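Hut operon positive regulatory protein (Bacillus subtilis, PDB 4H4L) binds cis-acting regulatory sequences on mRNA in the presence of histidine, suppressing transcription termination and so switching on the hut operon for histidine utilization. Local coordinates at residues 109-114 / 118-123; 12-17 / 141-146; 52-57 / 123-128. The protein carries 1 engineered substitution. One frame throughout, in Å; residues are numbered along the deposited sequence.

Contact 1. Residues 109-114 / 118-123; sequences GNPYES and GDWIAV
Tyr112 and Trp120 meet edge to face: the tyrosine drives its CE1 edge against one face of the indole, CE1 standing 3.5 Å from Trp120 CE2, with the planes turned 55° to each other. The indole reaches this place with its CG anti to the carbonyl carbon (chi1 -75°), while Trp120 NE1 is held by a hydrogen bond to Glu117 O. Close by, Pro111 CD packs on Trp120 CB at 4.3 Å. Gly109 and Trp120 form an antiparallel hydrogen-bonded pair, Gly109 N to Trp120 O at 3.2 Å and Trp120 N to Gly109 O at 3.0 Å. Within the loop, Asn110 OD1 accepts from Tyr112 N at 2.8 Å, an Asx turn that steadies the backbone carrying the tyrosine. Tyr112 OH bonds to Glu137 O of a neighbouring subunit, whereas the indole meets Tyr69 and His73 of a different one, His73 being a zinc ligand. Replacing Trp120 with an alanine would probably leave the edge of Tyr112 without its aromatic face and open a gap beside Tyr69 and His73 of the other subunit. The chemistry is thus two-layered: backbone bonds close the hairpin, and aromatic packing and the tyrosine hydroxyl tie its end to neighbouring subunits.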
loop_
_atom_site.group_PDB
_atom_site.type_symbol
_atom_site.label_atom_id
_atom_site.label_comp_id
_atom_site.label_asym_id
_atom_site.label_seq_id
_atom_site.Cartn_x
_atom_site.Cartn_y
_atom_site.Cartn_z
ATOM N N GLY A 109 1.633 4.221 -29.504
ATOM C CA GLY A 109 2.534 4.806 -30.475
ATOM C C GLY A 109 3.791 5.258 -29.771
ATOM O O GLY A 109 3.896 5.169 -28.548
ATOM N N ASN A 110 4.754 5.742 -30.545
ATOM C CA ASN A 110 6.007 6.206 -29.982
ATOM C C ASN A 110 6.045 7.727 -29.826
ATOM O O ASN A 110 5.928 8.441 -30.815
ATOM C CB ASN A 110 7.171 5.725 -30.836
ATOM C CG ASN A 110 8.495 5.963 -30.171
ATOM O OD1 ASN A 110 8.613 6.834 -29.315
ATOM N ND2 ASN A 110 9.501 5.186 -30.554
ATOM N N PRO A 111 6.195 8.225 -28.577
ATOM C CA PRO A 111 6.296 9.669 -28.302
ATOM C C PRO A 111 7.704 10.209 -27.950
ATOM O O PRO A 111 7.816 11.372 -27.515
ATOM C CB PRO A 111 5.353 9.851 -27.106
ATOM C CG PRO A 111 5.352 8.516 -26.414
ATOM C CD PRO A 111 5.956 7.473 -27.331
ATOM N N TYR A 112 8.744 9.383 -28.138
ATOM C CA TYR A 112 10.139 9.753 -27.859
ATOM C C TYR A 112 10.895 10.164 -29.124
ATOM O O TYR A 112 10.366 10.004 -30.228
ATOM C CB TYR A 112 10.869 8.595 -27.181
ATOM C CG TYR A 112 10.300 8.239 -25.836
ATOM C CD1 TYR A 112 9.299 7.279 -25.721
ATOM C CD2 TYR A 112 10.751 8.868 -24.676
ATOM C CE1 TYR A 112 8.768 6.944 -24.487
ATOM C CE2 TYR A 112 10.220 8.548 -23.437
ATOM C CZ TYR A 112 9.229 7.581 -23.348
ATOM O OH TYR A 112 8.687 7.242 -22.130
ATOM N N GLU A 113 12.127 10.665 -28.941
ATOM C CA GLU A 113 13.014 11.140 -30.015
ATOM C C GLU A 113 13.217 10.159 -31.163
ATOM O O GLU A 113 12.793 10.431 -32.284
ATOM C CB GLU A 113 14.393 11.534 -29.458
ATOM N N SER A 114 13.871 9.028 -30.890
ATOM C CA SER A 114 14.125 8.013 -31.928
ATOM C C SER A 114 13.064 6.916 -31.925
ATOM O O SER A 114 12.341 6.751 -30.959
ATOM C CB SER A 114 15.534 7.403 -31.830
ATOM O OG SER A 114 15.742 6.741 -30.595
ATOM N N GLY A 118 10.344 2.327 -29.855
ATOM C CA GLY A 118 9.135 1.557 -30.096
ATOM C C GLY A 118 7.824 2.164 -29.602
ATOM O O GLY A 118 7.736 3.363 -29.245
ATOM N N ASP A 119 6.803 1.311 -29.597
ATOM C CA ASP A 119 5.483 1.662 -29.107
ATOM C C ASP A 119 5.455 1.708 -27.561
ATOM O O ASP A 119 6.112 0.898 -26.884
ATOM C CB ASP A 119 4.456 0.629 -29.613
ATOM C CG ASP A 119 3.935 0.911 -31.026
ATOM O OD1 ASP A 119 3.298 -0.003 -31.595
ATOM O OD2 ASP A 119 4.124 2.022 -31.562
ATOM N N TRP A 120 4.688 2.661 -27.032
ATOM C CA TRP A 120 4.355 2.781 -25.608
ATOM C C TRP A 120 2.865 2.874 -25.527
ATOM O O TRP A 120 2.216 3.166 -26.536
ATOM C CB TRP A 120 5.014 4.023 -24.995
ATOM C CG TRP A 120 6.495 3.819 -24.785
ATOM C CD1 TRP A 120 7.454 3.561 -25.754
ATOM C CD2 TRP A 120 7.236 3.796 -23.512
ATOM N NE1 TRP A 120 8.692 3.384 -25.193
ATOM C CE2 TRP A 120 8.636 3.512 -23.858
ATOM C CE3 TRP A 120 6.897 3.970 -22.175
ATOM C CZ2 TRP A 120 9.629 3.422 -22.896
ATOM C CZ3 TRP A 120 7.907 3.877 -21.217
ATOM C CH2 TRP A 120 9.241 3.608 -21.569
ATOM N N ILE A 121 2.281 2.615 -24.356
ATOM C CA ILE A 121 0.812 2.661 -24.243
ATOM C C ILE A 121 0.359 3.546 -23.077
ATOM O O ILE A 121 1.104 3.769 -22.133
ATOM C CB ILE A 121 0.199 1.236 -24.223
ATOM C CG1 ILE A 121 -1.315 1.276 -24.412
ATOM C CG2 ILE A 121 0.583 0.480 -22.969
ATOM C CD1 ILE A 121 -1.898 -0.095 -24.674
ATOM N N ALA A 122 -0.844 4.087 -23.158
ATOM C CA ALA A 122 -1.297 4.973 -22.114
ATOM C C ALA A 122 -2.734 4.668 -21.899
ATOM O O ALA A 122 -3.489 4.672 -22.850
ATOM C CB ALA A 122 -1.135 6.427 -22.509
ATOM N N VAL A 123 -3.091 4.365 -20.651
ATOM C CA VAL A 123 -4.452 4.070 -20.288
ATOM C C VAL A 123 -4.905 5.223 -19.396
ATOM O O VAL A 123 -4.321 5.450 -18.346
ATOM C CB VAL A 123 -4.516 2.717 -19.585
ATOM C CG1 VAL A 123 -5.943 2.337 -19.295
ATOM C CG2 VAL A 123 -3.867 1.640 -20.451
#

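Contact 2. Residues 12-17 / 141-146; sequences LSVLLL and FGVGIN
Val14 sets CG1 anti to its own backbone N (chi1 173°) and CG2 anti to its carbonyl carbon, which turns CG1 to Phe141 and sets CG2 between Phe141 and Val143 on the strand. Phe141 has its CG likewise anti to the backbone N (chi1 -154°), and this swings the far end of the ring toward the helix although its CB does not start out that way. Val14 CG1 then lies at the rim of the ring, close to its plane, 3.5 Å from Phe141 CZ. The other methyl serves both partners, with Val14 CG2 4.0 Å from Val143 CG2 and at the same distance from Phe141 CZ. The two valine side chains cross at about a right angle and meet through one methyl of each. All three residues are buried, and the contact is purely apolar. Phe141 also meets the ring of Phe141 in a neighbouring subunit, while Val14 packs on Leu18 of that subunit, so the patch belongs to an interface as well as to the fold. Within the chain, helix 9-17 packs on the sheet, with Val14 and Leu17 also touching Ser124 on strand 120-130, the neighbour of strand 137-147, and Leu16 reaching Val37 and Leu39 on strand 36-44.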
loop_
_atom_site.group_PDB
_atom_site.type_symbol
_atom_site.label_atom_id
_atom_site.label_comp_id
_atom_site.label_asym_id
_atom_site.label_seq_id
_atom_site.Cartn_x
_atom_site.Cartn_y
_atom_site.Cartn_z
ATOM N N LEU A 12 -2.425 13.911 -24.737
ATOM C CA LEU A 12 -3.270 13.627 -25.887
ATOM C C LEU A 12 -4.492 12.807 -25.526
ATOM O O LEU A 12 -5.624 13.275 -25.703
ATOM C CB LEU A 12 -2.469 12.906 -26.968
ATOM C CG LEU A 12 -1.745 13.861 -27.905
ATOM C CD1 LEU A 12 -0.837 13.101 -28.857
ATOM C CD2 LEU A 12 -2.797 14.657 -28.657
ATOM N N SER A 13 -4.241 11.585 -25.030
ATOM C CA SER A 13 -5.271 10.685 -24.507
ATOM C C SER A 13 -6.173 11.388 -23.497
ATOM O O SER A 13 -7.393 11.172 -23.472
ATOM C CB SER A 13 -4.610 9.492 -23.836
ATOM O OG SER A 13 -3.847 9.924 -22.730
ATOM N N VAL A 14 -5.566 12.227 -22.662
ATOM C CA VAL A 14 -6.301 12.971 -21.641
ATOM C C VAL A 14 -7.181 14.097 -22.212
ATOM O O VAL A 14 -8.384 14.154 -21.913
ATOM C CB VAL A 14 -5.345 13.500 -20.564
ATOM C CG1 VAL A 14 -6.083 14.412 -19.612
ATOM C CG2 VAL A 14 -4.745 12.335 -19.797
ATOM N N LEU A 15 -6.586 14.977 -23.027
ATOM C CA LEU A 15 -7.360 15.967 -23.779
ATOM C C LEU A 15 -8.448 15.241 -24.565
ATOM O O LEU A 15 -9.585 15.708 -24.679
ATOM C CB LEU A 15 -6.463 16.766 -24.731
ATOM C CG LEU A 15 -5.564 17.879 -24.158
ATOM C CD1 LEU A 15 -4.169 17.796 -24.758
ATOM C CD2 LEU A 15 -6.141 19.291 -24.320
ATOM N N LEU A 16 -8.095 14.075 -25.083
ATOM C CA LEU A 16 -9.019 13.298 -25.881
ATOM C C LEU A 16 -10.209 12.870 -25.038
ATOM O O LEU A 16 -11.362 13.062 -25.425
ATOM C CB LEU A 16 -8.310 12.084 -26.484
ATOM C CG LEU A 16 -9.173 10.955 -27.034
ATOM C CD1 LEU A 16 -10.015 11.432 -28.222
ATOM C CD2 LEU A 16 -8.268 9.776 -27.393
ATOM N N LEU A 17 -9.899 12.338 -23.866
ATOM C CA LEU A 17 -10.874 11.798 -22.941
ATOM C C LEU A 17 -11.754 12.883 -22.326
ATOM O O LEU A 17 -12.962 12.698 -22.169
ATOM C CB LEU A 17 -10.131 11.054 -21.841
ATOM C CG LEU A 17 -10.639 9.722 -21.335
ATOM C CD1 LEU A 17 -9.636 9.255 -20.307
ATOM C CD2 LEU A 17 -11.990 9.878 -20.678
ATOM N N PHE A 141 -9.600 10.241 -11.548
ATOM C CA PHE A 141 -8.673 10.358 -12.619
ATOM C C PHE A 141 -7.444 9.510 -12.394
ATOM O O PHE A 141 -6.934 9.449 -11.286
ATOM C CB PHE A 141 -8.280 11.823 -12.711
ATOM C CG PHE A 141 -7.835 12.223 -14.059
ATOM C CD1 PHE A 141 -8.722 12.847 -14.920
ATOM C CD2 PHE A 141 -6.535 11.956 -14.481
ATOM C CE1 PHE A 141 -8.317 13.204 -16.189
ATOM C CE2 PHE A 141 -6.118 12.307 -15.747
ATOM C CZ PHE A 141 -7.012 12.931 -16.601
ATOM N N GLY A 142 -6.958 8.883 -13.457
ATOM C CA GLY A 142 -5.771 8.042 -13.386
ATOM C C GLY A 142 -5.125 7.841 -14.743
ATOM O O GLY A 142 -5.825 7.661 -15.753
ATOM N N VAL A 143 -3.795 7.867 -14.771
ATOM C CA VAL A 143 -3.048 7.665 -16.015
ATOM C C VAL A 143 -1.903 6.668 -15.905
ATOM O O VAL A 143 -0.953 6.888 -15.177
ATOM C CB VAL A 143 -2.509 8.997 -16.581
ATOM C CG1 VAL A 143 -1.831 8.768 -17.908
ATOM C CG2 VAL A 143 -3.658 9.965 -16.774
ATOM N N GLY A 144 -1.983 5.583 -16.658
ATOM C CA GLY A 144 -0.950 4.553 -16.603
ATOM C C GLY A 144 -0.182 4.571 -17.891
ATOM O O GLY A 144 -0.783 4.583 -18.968
ATOM N N ILE A 145 1.146 4.590 -17.792
ATOM C CA ILE A 145 2.006 4.607 -18.973
ATOM C C ILE A 145 2.998 3.459 -18.951
ATOM O O ILE A 145 3.834 3.377 -18.069
ATOM C CB ILE A 145 2.708 5.970 -19.149
ATOM C CG1 ILE A 145 1.653 7.012 -19.542
ATOM C CG2 ILE A 145 3.784 5.897 -20.228
ATOM C CD1 ILE A 145 1.948 8.449 -19.149
ATOM N N ASN A 146 2.899 2.573 -19.934
ATOM C CA ASN A 146 3.861 1.494 -20.058
ATOM C C ASN A 146 4.396 1.340 -21.497
ATOM O O ASN A 146 3.800 1.820 -22.468
ATOM C CB ASN A 146 3.188 0.220 -19.611
ATOM C CG ASN A 146 4.164 -0.854 -19.223
ATOM O OD1 ASN A 146 5.363 -0.610 -19.028
ATOM N ND2 ASN A 146 3.651 -2.062 -19.098
#

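Contact 3. Residues 52-57 / 123-128; sequences AAIETA and VSLYGT
Segments 52-57 and 123-128, on helix 47-60 and strand 120-130, come nearest at the CA atoms of Ile54 and Val123, 8.8 Å apart, a separation bridged by side chains alone. Ile54 does the reaching. Its CG1 branch lies anti to the carbonyl carbon (chi1 -67°) and the chain then runs on extended, which carries CD1 out to the strand. That one methyl meets both partners: Ile54 CD1 is 3.9 Å from Leu125 CD2 and 4.2 Å from Val123 CG1. The isoleucine and leucine side chains meet at a slant, end methyl against end methyl, and the valine contact is the longer of the two. Val123 points its CB toward the helix, whereas Leu125 starts off to one side and brings its CD2 branch back to the isoleucine. Val123 and Leu125 are two residues apart on the strand, so they lie on the same face of the sheet, and Ser124 between them points away. Helix 70-87 lies along the same apolar layer, with Leu75 and Ala78 against Val123 and Ala82 and Val86 against Leu125. Phe104, on the adjacent strand 99-109, touches Ile54 and Leu125 alike. The arrangement is that of a three-layer alpha-beta-alpha core, here a four-stranded antiparallel sheet with helices 47-60 and 70-87 packed on one face and helix 9-17 on the other.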
loop_
_atom_site.group_PDB
_atom_site.type_symbol
_atom_site.label_atom_id
_atom_site.label_comp_id
_atom_site.label_asym_id
_atom_site.label_seq_id
_atom_site.Cartn_x
_atom_site.Cartn_y
_atom_site.Cartn_z
ATOM N N ALA A 52 -11.368 -5.493 -17.573
ATOM C CA ALA A 52 -11.908 -6.412 -18.590
ATOM C C ALA A 52 -12.477 -5.668 -19.790
ATOM O O ALA A 52 -12.053 -5.903 -20.924
ATOM C CB ALA A 52 -12.978 -7.298 -17.968
ATOM N N ALA A 53 -13.428 -4.759 -19.528
ATOM C CA ALA A 53 -13.925 -3.807 -20.537
ATOM C C ALA A 53 -12.779 -3.219 -21.368
ATOM O O ALA A 53 -12.805 -3.268 -22.605
ATOM C CB ALA A 53 -14.727 -2.686 -19.880
ATOM N N ILE A 54 -11.760 -2.702 -20.689
ATOM C CA ILE A 54 -10.646 -2.057 -21.372
ATOM C C ILE A 54 -9.806 -3.052 -22.161
ATOM O O ILE A 54 -9.298 -2.689 -23.201
ATOM C CB ILE A 54 -9.738 -1.265 -20.418
ATOM C CG1 ILE A 54 -10.488 -0.054 -19.837
ATOM C CG2 ILE A 54 -8.493 -0.786 -21.155
ATOM C CD1 ILE A 54 -9.732 0.616 -18.694
ATOM N N GLU A 55 -9.642 -4.279 -21.672
ATOM C CA GLU A 55 -8.852 -5.273 -22.396
ATOM C C GLU A 55 -9.601 -5.591 -23.678
ATOM O O GLU A 55 -9.029 -5.544 -24.786
ATOM C CB GLU A 55 -8.678 -6.533 -21.566
ATOM C CG GLU A 55 -7.664 -7.537 -22.108
ATOM C CD GLU A 55 -7.684 -8.875 -21.362
ATOM O OE1 GLU A 55 -8.464 -9.052 -20.395
ATOM O OE2 GLU A 55 -6.925 -9.780 -21.741
ATOM N N THR A 56 -10.896 -5.879 -23.519
ATOM C CA THR A 56 -11.765 -6.184 -24.649
ATOM C C THR A 56 -11.836 -5.029 -25.671
ATOM O O THR A 56 -11.627 -5.270 -26.851
ATOM C CB THR A 56 -13.161 -6.679 -24.198
ATOM O OG1 THR A 56 -13.007 -7.806 -23.325
ATOM C CG2 THR A 56 -13.994 -7.126 -25.406
ATOM N N ALA A 57 -12.076 -3.795 -25.237
ATOM C CA ALA A 57 -12.142 -2.683 -26.189
ATOM C C ALA A 57 -10.839 -2.446 -26.954
ATOM O O ALA A 57 -10.882 -2.097 -28.123
ATOM C CB ALA A 57 -12.610 -1.396 -25.523
ATOM N N VAL A 123 -3.091 4.365 -20.651
ATOM C CA VAL A 123 -4.452 4.070 -20.288
ATOM C C VAL A 123 -4.905 5.223 -19.396
ATOM O O VAL A 123 -4.321 5.450 -18.346
ATOM C CB VAL A 123 -4.516 2.717 -19.585
ATOM C CG1 VAL A 123 -5.943 2.337 -19.295
ATOM C CG2 VAL A 123 -3.867 1.640 -20.451
ATOM N N SER A 124 -5.880 6.005 -19.843
ATOM C CA SER A 124 -6.252 7.205 -19.107
ATOM C C SER A 124 -7.679 7.046 -18.657
ATOM O O SER A 124 -8.532 6.693 -19.462
ATOM C CB SER A 124 -6.124 8.470 -19.978
ATOM O OG SER A 124 -4.791 8.667 -20.450
ATOM N N LEU A 125 -7.942 7.292 -17.376
ATOM C CA LEU A 125 -9.264 7.049 -16.827
ATOM C C LEU A 125 -9.882 8.360 -16.375
ATOM O O LEU A 125 -9.184 9.156 -15.763
ATOM C CB LEU A 125 -9.122 6.127 -15.630
ATOM C CG LEU A 125 -8.613 4.723 -15.912
ATOM C CD1 LEU A 125 -8.300 4.023 -14.601
ATOM C CD2 LEU A 125 -9.684 3.956 -16.666
ATOM N N TYR A 126 -11.162 8.596 -16.675
ATOM C CA TYR A 126 -11.886 9.740 -16.084
ATOM C C TYR A 126 -13.346 9.466 -15.763
ATOM O O TYR A 126 -14.031 8.782 -16.487
ATOM C CB TYR A 126 -11.751 11.034 -16.915
ATOM C CG TYR A 126 -12.595 12.175 -16.381
ATOM C CD1 TYR A 126 -13.811 12.524 -16.993
ATOM C CD2 TYR A 126 -12.209 12.875 -15.236
ATOM C CE1 TYR A 126 -14.606 13.546 -16.488
ATOM C CE2 TYR A 126 -12.997 13.892 -14.722
ATOM C CZ TYR A 126 -14.185 14.223 -15.348
ATOM O OH TYR A 126 -14.950 15.236 -14.826
ATOM N N GLY A 127 -13.832 10.033 -14.668
ATOM C CA GLY A 127 -15.218 9.848 -14.288
ATOM C C GLY A 127 -15.429 10.115 -12.821
ATOM O O GLY A 127 -14.713 10.868 -12.200
ATOM N N THR A 128 -16.441 9.509 -12.250
ATOM C CA THR A 128 -16.642 9.693 -10.837
ATOM C C THR A 128 -16.422 8.422 -10.018
ATOM O O THR A 128 -16.334 7.311 -10.559
ATOM C CB THR A 128 -18.048 10.168 -10.537
ATOM O OG1 THR A 128 -18.915 9.045 -10.671
ATOM C CG2 THR A 128 -18.443 11.295 -11.478
#

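How the contacts relate
Strand 120-130 runs through contacts 1 and 3, which share Val123, and hydrogen-bonds along strand 137-147, which contact 2 uses: Ile121 N bonds to Asn146 O, and Leu125 N to Gly142 O. Contacts 2 and 3 form the buried middle, where helices pack on opposite faces of this sheet through methyls and a ring; a hydroxyl pair, Ser13 OG and Ser124 OG, adds a polar link from helix 9-17 to strand 120-130. Contact 1 sits farther out and is only partly buried, closing the loop between strands 99-109 and 120-130 with backbone bonds and aromatic rings. Contacts 1 and 2 also take part directly in subunit packing through the side chains that carry them.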